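Local coordinates for 6-phosphogluconolactonase (Leishmania braziliensis, PDB 3CSS), which probably hydrolyses 6-phosphogluconolactone to 6-phosphogluconate, the second step in the oxidative branch of the pentose phosphate pathway, at residues A21-V24 with I25-A28; Y133-K136 with L137-L141; S205-V208 with I209-K213; R244-R247 with D248-G251. One frame throughout, in Å; residues are numbered along the deposited sequence.

In the fold
All four contacts are local, between side chains a few residues apart, within one α/β domain built on a largely parallel sheet. Interactions 1 and 2 lie on the long helices 14-30 and 123-140, each with one side against the sheet and the other toward solvent; an aliphatic group covers a guanidinium in the first and a phenol ring in the second. Interaction 3, nearer the centre of the chain, spans the short helix 206-211. Interaction 4 is a 3-10 turn held partly by water. The last two touch: Gln210 NE2 meets Phe245 O and Gln210 O meets Arg250 N, whereas the other pairs of contacts stay apart, with nearest atoms about 6 to 14 Å from each other.

Interaction 1. Residues A21-V24 with I25-A28; sequences AREV and ILAA
Leu26 lays its CD1 methyl over one face of the Arg22 guanidinium, above the centre of the flat group and 3.6 Å from Arg22 CZ. The arginine reaches this place by stretching out: CG is anti to the backbone N (chi1 179°) and the chain stays extended as far as NE, which carries it along the helix surface toward a leucine one turn on. Leu26 also settles onto the backbone, its CG 3.4 Å from Arg22 O. The flat cation suits the site because its faces accept a methyl group while its N-H bonds point outward in the plane; NE pairs with Asp60, and the side chain also touches Leu52, Glu55 and Lys59 of helix 50-59. Both residues belong to helix 14-30, which joins strand 7-10 to strand 39-43 in the Rossmann-like α/β fold. Its i to i+4 bonds are regular, with Leu26 N 2.9 Å from Arg22 O and Ala28 N 3.1 Å from Val24 O. On the sheet-facing side Ile25 packs against Ile158, and its CG1 lies 3.6 Å from Ala21 O; the small, buried Ala21 packs on Leu52. Glu23 stands on the exposed side. Its OE2 is 3.8 Å from Arg22 NH1 but well out of the guanidinium plane, leaving a long electrostatic attraction with no N-H aimed at the carboxylate.

Interaction 2. Residues Y133-K136 with L137-L141; sequences YEVK and LLNCL. Unlike the reference sequence in segment 133-136: Val135 (reference Ala).
Leu137 sets its CD1 over one face of the Tyr133 ring, 4.0 Å from the centroid and only 12° off the ring normal, in a CH-pi contact. The second methyl, CD2, comes 3.7 Å from Tyr133 CE1. With Tyr133 CG anti to the backbone N (chi1 -175°), the ring swings under the leucine one turn later, presenting a face to it, and both rest on Ile72 and Val186 of the main sheet while the phenol OH bonds to Leu73 O. Leu138 runs alongside Glu134, CD1 3.7 Å from Glu134 CG, so methyl meets methylene and the carboxylate can reach beyond to the backbone N-H groups of Val185 and Val186. Asn139 likewise lies beside Val135, its ND2 3.7 Å from Val135 CG1, at an exposed position that suits an amide. Cys140 N is 3.0 Å from Lys136 O, but the bond is bent and weak, as befits the final turn of helix 123-140. Leu141, the first residue to leave helical angles, turns its buried side chain onto Gln70 and Ile72. Dispersion forces thus bind the side chains within the helix, whereas the polar ends of Tyr133, Glu134 and Lys136, the last bonded to Ser106 O, fasten it to neighbouring parts of the fold.

Interaction 3. Residues S205-V208 with I209-K213; sequences SKTV and IQYAK. Unlike the reference sequence in segment 209-213: Tyr211 (reference His).
The backbone N-H of Tyr211 is divided between two carbonyls, Val208 O at 3.2 Å and, by a weak bond, Thr207 O at 3.0 Å. All three residues belong to the short helix 206-211, which links strand 201-204 to strand 214-219 in the α/β domain. The first turn is more regular, with Gln210 N 2.8 Å from Lys206 O. Ser205 is the N-cap: its OG accepts a weak bond from Val208 N at 3.4 Å and is also bonded to His184 O, a double duty that a small hydroxyl can perform. Ile209 is buried and packs on Ile172, CG1 resting 3.6 Å from Ser205 O. The Gln210 chain, extended beyond CG, runs past the backbone of the preceding turn, Gln210 CG 3.2 Å from Lys206 O, leaving NE2 to donate to Phe245 O. On the outer side Thr207 and Tyr211 run side by side and point the same way. Thr207 CG2 is anti to the backbone N, which directs this methyl toward the aromatic residue a turn later, while the ring makes a cation-pi contact with Arg250. The methyl lies at the ring's edge, in its plane, 3.6 Å from both Tyr211 CD1 and CE1.

Interaction 4. Residues R244-R247 with D248-G251; sequences RFLR and DCRG
Cys249 brings its SG to 3.8 Å from Leu246 CD2, an apolar meeting of a thiol with a methyl on the inner side of a 3-10 turn. The cysteine SG is anti to its own carbonyl carbon (chi1 -74°), which turns the sulfur back toward that methyl. Both side chains continue onto strand 214-219, the buried Leu246 at Val217 and Cys249, at the margin, at Val215; a compact thiol suits this edge of the apolar layer. The turn itself is closed by i to i+3 bonds: Asp248 N donates to Phe245 O at 3.0 Å and Cys249 N to Leu246 O at 3.1 Å. In both the donor sits above the carbonyl plane, as the i to i+3 spacing implies. Phe245, at chi1 77°, places its ring among Thr169, Ile172 and Ile209. The outward side is polar. Arg247, with chi1 -68° and an extended chi2, lays its CD over the centre of the Arg244 guanidinium, 3.3 Å above the plane; the bend at chi3 then redirects its own guanidinium to Val231 O and a salt bridge with Glu234, while Arg244 bonds to Gly230 O and Ser233 O. Asp248 is tied back by a water that donates to its OD2 at 3.2 Å and to Arg244 O at 3.1 Å. Apolar groups thus pin the loop inward, while on its outer side both arginines bind it to the end of helix 225-232 and the residues just after.

Interaction 1. Residues A21-V24 with I25-A28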
loop_
_atom_site.group_PDB
_atom_site.type_symbol
_atom_site.label_atom_id
_atom_site.label_comp_id
_atom_site.label_asym_id
_atom_site.label_seq_id
_atom_site.Cartn_x
_atom_site.Cartn_y
_atom_site.Cartn_z
ATOM N N ALA A 21 14.213 1.549 -0.859
ATOM C CA ALA A 21 12.966 0.963 -1.394
ATOM C C ALA A 21 13.195 0.571 -2.855
ATOM O O ALA A 21 12.817 -0.512 -3.294
ATOM C CB ALA A 21 11.801 1.936 -1.269
ATOM N N ARG A 22 13.857 1.455 -3.595
ATOM C CA ARG A 22 14.163 1.174 -4.998
ATOM C C ARG A 22 14.957 -0.126 -5.155
ATOM O O ARG A 22 14.662 -0.932 -6.045
ATOM C CB ARG A 22 14.906 2.357 -5.639
ATOM C CG ARG A 22 15.287 2.130 -7.105
ATOM C CD ARG A 22 15.873 3.394 -7.715
ATOM N NE ARG A 22 16.527 3.112 -8.995
ATOM C CZ ARG A 22 17.826 2.855 -9.157
ATOM N NH1 ARG A 22 18.665 2.872 -8.128
ATOM N NH2 ARG A 22 18.298 2.589 -10.371
ATOM N N GLU A 23 15.954 -0.323 -4.305
ATOM C CA GLU A 23 16.778 -1.539 -4.350
ATOM C C GLU A 23 15.968 -2.822 -4.182
ATOM O O GLU A 23 16.219 -3.810 -4.861
ATOM C CB GLU A 23 17.897 -1.486 -3.296
ATOM C CG GLU A 23 19.046 -0.554 -3.668
ATOM C CD GLU A 23 19.601 -0.829 -5.068
ATOM O OE1 GLU A 23 19.796 -2.020 -5.417
ATOM O OE2 GLU A 23 19.825 0.140 -5.829
ATOM N N VAL A 24 14.995 -2.804 -3.275
ATOM C CA VAL A 24 14.109 -3.950 -3.079
ATOM C C VAL A 24 13.307 -4.256 -4.354
ATOM O O VAL A 24 13.238 -5.402 -4.799
ATOM C CB VAL A 24 13.145 -3.731 -1.902
ATOM C CG1 VAL A 24 12.147 -4.909 -1.815
ATOM C CG2 VAL A 24 13.912 -3.556 -0.581
ATOM N N ILE A 25 12.738 -3.220 -4.962
ATOM C CA ILE A 25 11.993 -3.372 -6.211
ATOM C C ILE A 25 12.881 -3.941 -7.324
ATOM O O ILE A 25 12.505 -4.917 -7.999
ATOM C CB ILE A 25 11.356 -2.036 -6.644
ATOM C CG1 ILE A 25 10.295 -1.619 -5.619
ATOM C CG2 ILE A 25 10.750 -2.161 -8.035
ATOM C CD1 ILE A 25 9.885 -0.138 -5.700
ATOM N N LEU A 26 14.067 -3.360 -7.512
ATOM C CA LEU A 26 14.976 -3.838 -8.573
ATOM C C LEU A 26 15.481 -5.262 -8.337
ATOM O O LEU A 26 15.689 -6.002 -9.295
ATOM C CB LEU A 26 16.172 -2.905 -8.738
ATOM C CG LEU A 26 15.871 -1.464 -9.143
ATOM C CD1 LEU A 26 17.160 -0.676 -9.248
ATOM C CD2 LEU A 26 15.056 -1.384 -10.423
ATOM N N ALA A 27 15.668 -5.634 -7.072
ATOM C CA ALA A 27 16.078 -6.990 -6.693
ATOM C C ALA A 27 15.009 -8.004 -7.110
ATOM O O ALA A 27 15.322 -9.044 -7.690
ATOM C CB ALA A 27 16.319 -7.066 -5.184
ATOM N N ALA A 28 13.746 -7.679 -6.836
ATOM C CA ALA A 28 12.620 -8.546 -7.200
ATOM C C ALA A 28 12.486 -8.699 -8.722
ATOM O O ALA A 28 12.191 -9.795 -9.219
ATOM C CB ALA A 28 11.321 -8.022 -6.588
#

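Interaction 2. Residues Y133-K136 with L137-L141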
loop_
_atom_site.group_PDB
_atom_site.type_symbol
_atom_site.label_atom_id
_atom_site.label_comp_id
_atom_site.label_asym_id
_atom_site.label_seq_id
_atom_site.Cartn_x
_atom_site.Cartn_y
_atom_site.Cartn_z
ATOM N N TYR A 133 -13.209 -3.027 -8.264
ATOM C CA TYR A 133 -11.752 -3.119 -8.246
ATOM C C TYR A 133 -11.310 -4.546 -7.905
ATOM O O TYR A 133 -10.395 -5.079 -8.507
ATOM C CB TYR A 133 -11.171 -2.090 -7.260
ATOM C CG TYR A 133 -9.668 -1.992 -7.213
ATOM C CD1 TYR A 133 -8.885 -2.109 -8.362
ATOM C CD2 TYR A 133 -9.023 -1.726 -6.014
ATOM C CE1 TYR A 133 -7.500 -2.012 -8.301
ATOM C CE2 TYR A 133 -7.645 -1.586 -5.954
ATOM C CZ TYR A 133 -6.884 -1.745 -7.087
ATOM O OH TYR A 133 -5.511 -1.632 -6.977
ATOM N N GLU A 134 -11.984 -5.168 -6.945
ATOM C CA GLU A 134 -11.724 -6.566 -6.597
ATOM C C GLU A 134 -11.881 -7.519 -7.789
ATOM O O GLU A 134 -11.049 -8.388 -8.017
ATOM C CB GLU A 134 -12.637 -6.997 -5.454
ATOM C CG GLU A 134 -12.580 -8.472 -5.177
ATOM C CD GLU A 134 -13.205 -8.849 -3.849
ATOM O OE1 GLU A 134 -13.029 -8.110 -2.857
ATOM O OE2 GLU A 134 -13.898 -9.895 -3.823
ATOM N N VAL A 135 -12.968 -7.353 -8.532
ATOM C CA VAL A 135 -13.198 -8.115 -9.760
ATOM C C VAL A 135 -12.025 -7.945 -10.727
ATOM O O VAL A 135 -11.511 -8.929 -11.288
ATOM C CB VAL A 135 -14.520 -7.682 -10.439
ATOM C CG1 VAL A 135 -14.636 -8.317 -11.817
ATOM C CG2 VAL A 135 -15.724 -8.053 -9.566
ATOM N N LYS A 136 -11.590 -6.698 -10.899
ATOM C CA LYS A 136 -10.478 -6.399 -11.793
ATOM C C LYS A 136 -9.193 -7.082 -11.324
ATOM O O LYS A 136 -8.477 -7.669 -12.127
ATOM C CB LYS A 136 -10.280 -4.881 -11.919
ATOM C CG LYS A 136 -9.880 -4.434 -13.266
ATOM C CD LYS A 136 -9.590 -2.953 -13.318
ATOM C CE LYS A 136 -10.794 -2.129 -13.730
ATOM N NZ LYS A 136 -10.375 -0.748 -14.068
ATOM N N LEU A 137 -8.911 -7.015 -10.019
ATOM C CA LEU A 137 -7.699 -7.627 -9.461
ATOM C C LEU A 137 -7.720 -9.152 -9.647
ATOM O O LEU A 137 -6.736 -9.752 -10.065
ATOM C CB LEU A 137 -7.535 -7.265 -7.977
ATOM C CG LEU A 137 -7.229 -5.785 -7.671
ATOM C CD1 LEU A 137 -7.228 -5.553 -6.147
ATOM C CD2 LEU A 137 -5.889 -5.303 -8.334
ATOM N N LEU A 138 -8.865 -9.759 -9.366
ATOM C CA LEU A 138 -8.994 -11.215 -9.450
ATOM C C LEU A 138 -8.883 -11.697 -10.899
ATOM O O LEU A 138 -8.503 -12.844 -11.147
ATOM C CB LEU A 138 -10.304 -11.658 -8.823
ATOM C CG LEU A 138 -10.396 -11.561 -7.300
ATOM C CD1 LEU A 138 -11.834 -11.743 -6.839
ATOM C CD2 LEU A 138 -9.483 -12.562 -6.611
ATOM N N ASN A 139 -9.208 -10.816 -11.843
ATOM C CA ASN A 139 -9.148 -11.126 -13.284
ATOM C C ASN A 139 -7.769 -10.884 -13.909
ATOM O O ASN A 139 -7.412 -11.538 -14.884
ATOM C CB ASN A 139 -10.167 -10.263 -14.033
ATOM C CG ASN A 139 -11.591 -10.797 -13.942
ATOM O OD1 ASN A 139 -11.841 -11.938 -13.526
ATOM N ND2 ASN A 139 -12.541 -9.980 -14.401
ATOM N N CYS A 140 -7.001 -9.942 -13.359
ATOM C CA CYS A 140 -5.774 -9.450 -14.017
ATOM C C CYS A 140 -4.465 -9.822 -13.334
ATOM O O CYS A 140 -3.411 -9.725 -13.965
ATOM C CB CYS A 140 -5.812 -7.926 -14.136
ATOM S SG CYS A 140 -7.187 -7.323 -15.116
ATOM N N LEU A 141 -4.525 -10.163 -12.036
ATOM C CA LEU A 141 -3.345 -10.565 -11.281
ATOM C C LEU A 141 -3.237 -12.094 -11.091
ATOM O O LEU A 141 -4.230 -12.824 -11.226
ATOM C CB LEU A 141 -3.333 -9.882 -9.901
ATOM C CG LEU A 141 -2.741 -8.478 -9.799
ATOM C CD1 LEU A 141 -3.398 -7.513 -10.800
ATOM C CD2 LEU A 141 -2.868 -7.989 -8.346
#

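Interaction 3. Residues S205-V208 with I209-K213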
loop_
_atom_site.group_PDB
_atom_site.type_symbol
_atom_site.label_atom_id
_atom_site.label_comp_id
_atom_site.label_asym_id
_atom_site.label_seq_id
_atom_site.Cartn_x
_atom_site.Cartn_y
_atom_site.Cartn_z
ATOM N N SER A 205 -7.041 -5.417 1.450
ATOM C CA SER A 205 -7.358 -5.901 2.779
ATOM C C SER A 205 -6.122 -6.407 3.494
ATOM O O SER A 205 -5.089 -6.629 2.881
ATOM C CB SER A 205 -8.387 -7.031 2.676
ATOM O OG SER A 205 -7.822 -8.132 1.969
ATOM N N LYS A 206 -6.234 -6.597 4.804
ATOM C CA LYS A 206 -5.162 -7.221 5.583
ATOM C C LYS A 206 -4.702 -8.524 4.938
ATOM O O LYS A 206 -3.513 -8.804 4.870
ATOM C CB LYS A 206 -5.626 -7.485 7.020
ATOM C CG LYS A 206 -5.906 -6.239 7.811
ATOM C CD LYS A 206 -6.245 -6.523 9.280
ATOM C CE LYS A 206 -7.482 -7.354 9.432
ATOM N NZ LYS A 206 -7.757 -7.639 10.896
ATOM N N THR A 207 -5.662 -9.330 4.487
ATOM C CA THR A 207 -5.384 -10.636 3.869
ATOM C C THR A 207 -4.435 -10.530 2.684
ATOM O O THR A 207 -3.456 -11.273 2.579
ATOM C CB THR A 207 -6.695 -11.305 3.414
ATOM O OG1 THR A 207 -7.616 -11.326 4.509
ATOM C CG2 THR A 207 -6.431 -12.742 2.967
ATOM N N VAL A 208 -4.728 -9.608 1.777
ATOM C CA VAL A 208 -3.884 -9.437 0.586
ATOM C C VAL A 208 -2.477 -9.088 1.028
ATOM O O VAL A 208 -1.495 -9.652 0.557
ATOM C CB VAL A 208 -4.426 -8.362 -0.362
ATOM C CG1 VAL A 208 -3.472 -8.137 -1.519
ATOM C CG2 VAL A 208 -5.808 -8.744 -0.881
ATOM N N ILE A 209 -2.377 -8.149 1.962
ATOM C CA ILE A 209 -1.061 -7.728 2.456
ATOM C C ILE A 209 -0.297 -8.885 3.109
ATOM O O ILE A 209 0.913 -9.045 2.898
ATOM C CB ILE A 209 -1.212 -6.495 3.395
ATOM C CG1 ILE A 209 -1.759 -5.325 2.585
ATOM C CG2 ILE A 209 0.117 -6.114 3.998
ATOM C CD1 ILE A 209 -2.268 -4.161 3.411
ATOM N N GLN A 210 -1.023 -9.725 3.845
ATOM C CA GLN A 210 -0.445 -10.858 4.561
ATOM C C GLN A 210 -0.062 -12.052 3.656
ATOM O O GLN A 210 0.629 -12.965 4.111
ATOM C CB GLN A 210 -1.393 -11.298 5.674
ATOM C CG GLN A 210 -1.489 -10.281 6.797
ATOM C CD GLN A 210 -2.559 -10.615 7.801
ATOM O OE1 GLN A 210 -3.542 -11.275 7.456
ATOM N NE2 GLN A 210 -2.400 -10.152 9.040
ATOM N N TYR A 211 -0.548 -12.057 2.416
ATOM C CA TYR A 211 -0.154 -13.049 1.426
ATOM C C TYR A 211 0.888 -12.527 0.412
ATOM O O TYR A 211 1.367 -13.293 -0.442
ATOM C CB TYR A 211 -1.375 -13.567 0.695
ATOM C CG TYR A 211 -2.127 -14.633 1.446
ATOM C CD1 TYR A 211 -3.398 -14.412 1.939
ATOM C CD2 TYR A 211 -1.559 -15.882 1.638
ATOM C CE1 TYR A 211 -4.087 -15.410 2.607
ATOM C CE2 TYR A 211 -2.238 -16.894 2.311
ATOM C CZ TYR A 211 -3.509 -16.652 2.795
ATOM O OH TYR A 211 -4.196 -17.659 3.469
ATOM N N ALA A 212 1.241 -11.250 0.493
ATOM C CA ALA A 212 2.225 -10.672 -0.411
ATOM C C ALA A 212 3.601 -11.282 -0.143
ATOM O O ALA A 212 3.919 -11.673 0.987
ATOM C CB ALA A 212 2.268 -9.123 -0.282
ATOM N N LYS A 213 4.416 -11.373 -1.194
ATOM C CA LYS A 213 5.780 -11.892 -1.057
ATOM C C LYS A 213 6.721 -11.007 -0.248
ATOM O O LYS A 213 7.511 -11.504 0.559
ATOM C CB LYS A 213 6.373 -12.177 -2.448
ATOM C CG LYS A 213 5.561 -13.162 -3.269
ATOM C CD LYS A 213 5.374 -14.493 -2.568
ATOM C CE LYS A 213 4.824 -15.545 -3.519
ATOM N NZ LYS A 213 4.654 -16.862 -2.843
#

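Interaction 4. Residues R244-R247 with D248-G251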
loop_
_atom_site.group_PDB
_atom_site.type_symbol
_atom_site.label_atom_id
_atom_site.label_comp_id
_atom_site.label_asym_id
_atom_site.label_seq_id
_atom_site.Cartn_x
_atom_site.Cartn_y
_atom_site.Cartn_z
ATOM N N ARG A 244 -0.275 -3.413 13.566
ATOM C CA ARG A 244 0.289 -4.624 14.157
ATOM C C ARG A 244 -0.106 -5.897 13.387
ATOM O O ARG A 244 0.577 -6.920 13.514
ATOM C CB ARG A 244 -0.066 -4.734 15.637
ATOM C CG ARG A 244 0.695 -5.819 16.375
ATOM C CD ARG A 244 0.422 -5.844 17.877
ATOM N NE ARG A 244 1.045 -7.027 18.500
ATOM C CZ ARG A 244 2.312 -7.126 18.885
ATOM N NH1 ARG A 244 3.159 -6.129 18.747
ATOM N NH2 ARG A 244 2.737 -8.251 19.442
ATOM N N PHE A 245 -1.162 -5.859 12.555
ATOM C CA PHE A 245 -1.470 -7.033 11.713
ATOM C C PHE A 245 -0.302 -7.443 10.803
ATOM O O PHE A 245 -0.236 -8.592 10.326
ATOM C CB PHE A 245 -2.758 -6.835 10.890
ATOM C CG PHE A 245 -2.599 -5.959 9.678
ATOM C CD1 PHE A 245 -2.125 -6.481 8.474
ATOM C CD2 PHE A 245 -2.949 -4.600 9.725
ATOM C CE1 PHE A 245 -1.969 -5.656 7.359
ATOM C CE2 PHE A 245 -2.825 -3.786 8.599
ATOM C CZ PHE A 245 -2.327 -4.317 7.425
ATOM N N LEU A 246 0.611 -6.510 10.537
ATOM C CA LEU A 246 1.813 -6.826 9.731
ATOM C C LEU A 246 2.680 -7.959 10.312
ATOM O O LEU A 246 3.385 -8.661 9.584
ATOM C CB LEU A 246 2.649 -5.559 9.538
ATOM C CG LEU A 246 2.039 -4.490 8.646
ATOM C CD1 LEU A 246 2.905 -3.222 8.683
ATOM C CD2 LEU A 246 1.812 -4.996 7.185
ATOM N N ARG A 247 2.580 -8.179 11.618
ATOM C CA ARG A 247 3.308 -9.258 12.280
ATOM C C ARG A 247 2.931 -10.629 11.723
ATOM O O ARG A 247 3.703 -11.590 11.856
ATOM C CB ARG A 247 3.047 -9.244 13.787
ATOM C CG ARG A 247 3.635 -8.052 14.526
ATOM C CD ARG A 247 3.547 -8.201 16.039
ATOM N NE ARG A 247 4.424 -9.279 16.498
ATOM C CZ ARG A 247 5.722 -9.127 16.728
ATOM N NH1 ARG A 247 6.320 -7.951 16.570
ATOM N NH2 ARG A 247 6.442 -10.164 17.121
ATOM N N ASP A 248 1.732 -10.727 11.142
ATOM C CA ASP A 248 1.200 -11.975 10.601
ATOM C C ASP A 248 1.361 -12.119 9.086
ATOM O O ASP A 248 0.766 -13.018 8.474
ATOM C CB ASP A 248 -0.268 -12.131 10.986
ATOM C CG ASP A 248 -0.466 -12.333 12.465
ATOM O OD1 ASP A 248 0.359 -13.024 13.089
ATOM O OD2 ASP A 248 -1.457 -11.777 12.994
ATOM N N CYS A 249 2.181 -11.253 8.493
ATOM C CA CYS A 249 2.533 -11.371 7.091
ATOM C C CYS A 249 3.280 -12.659 6.852
ATOM O O CYS A 249 4.153 -13.053 7.612
ATOM C CB CYS A 249 3.408 -10.225 6.627
ATOM S SG CYS A 249 2.498 -8.654 6.421
ATOM N N ARG A 250 2.892 -13.330 5.795
ATOM C CA ARG A 250 3.600 -14.562 5.369
ATOM C C ARG A 250 4.844 -14.257 4.546
ATOM O O ARG A 250 5.728 -15.121 4.408
ATOM C CB ARG A 250 2.663 -15.446 4.560
ATOM C CG ARG A 250 1.466 -15.870 5.362
ATOM C CD ARG A 250 0.478 -16.606 4.516
ATOM N NE ARG A 250 -0.718 -16.945 5.278
ATOM C CZ ARG A 250 -1.700 -16.094 5.577
ATOM N NH1 ARG A 250 -1.652 -14.828 5.191
ATOM N NH2 ARG A 250 -2.755 -16.522 6.264
ATOM N N GLY A 251 4.892 -13.056 3.968
ATOM C CA GLY A 251 6.040 -12.595 3.205
ATOM C C GLY A 251 7.069 -11.919 4.077
ATOM O O GLY A 251 6.941 -11.896 5.306
HETATM O O HOH W 1 -0.756 -9.329 14.910
HETATM O O HOH W 2 5.311 -12.646 10.027
#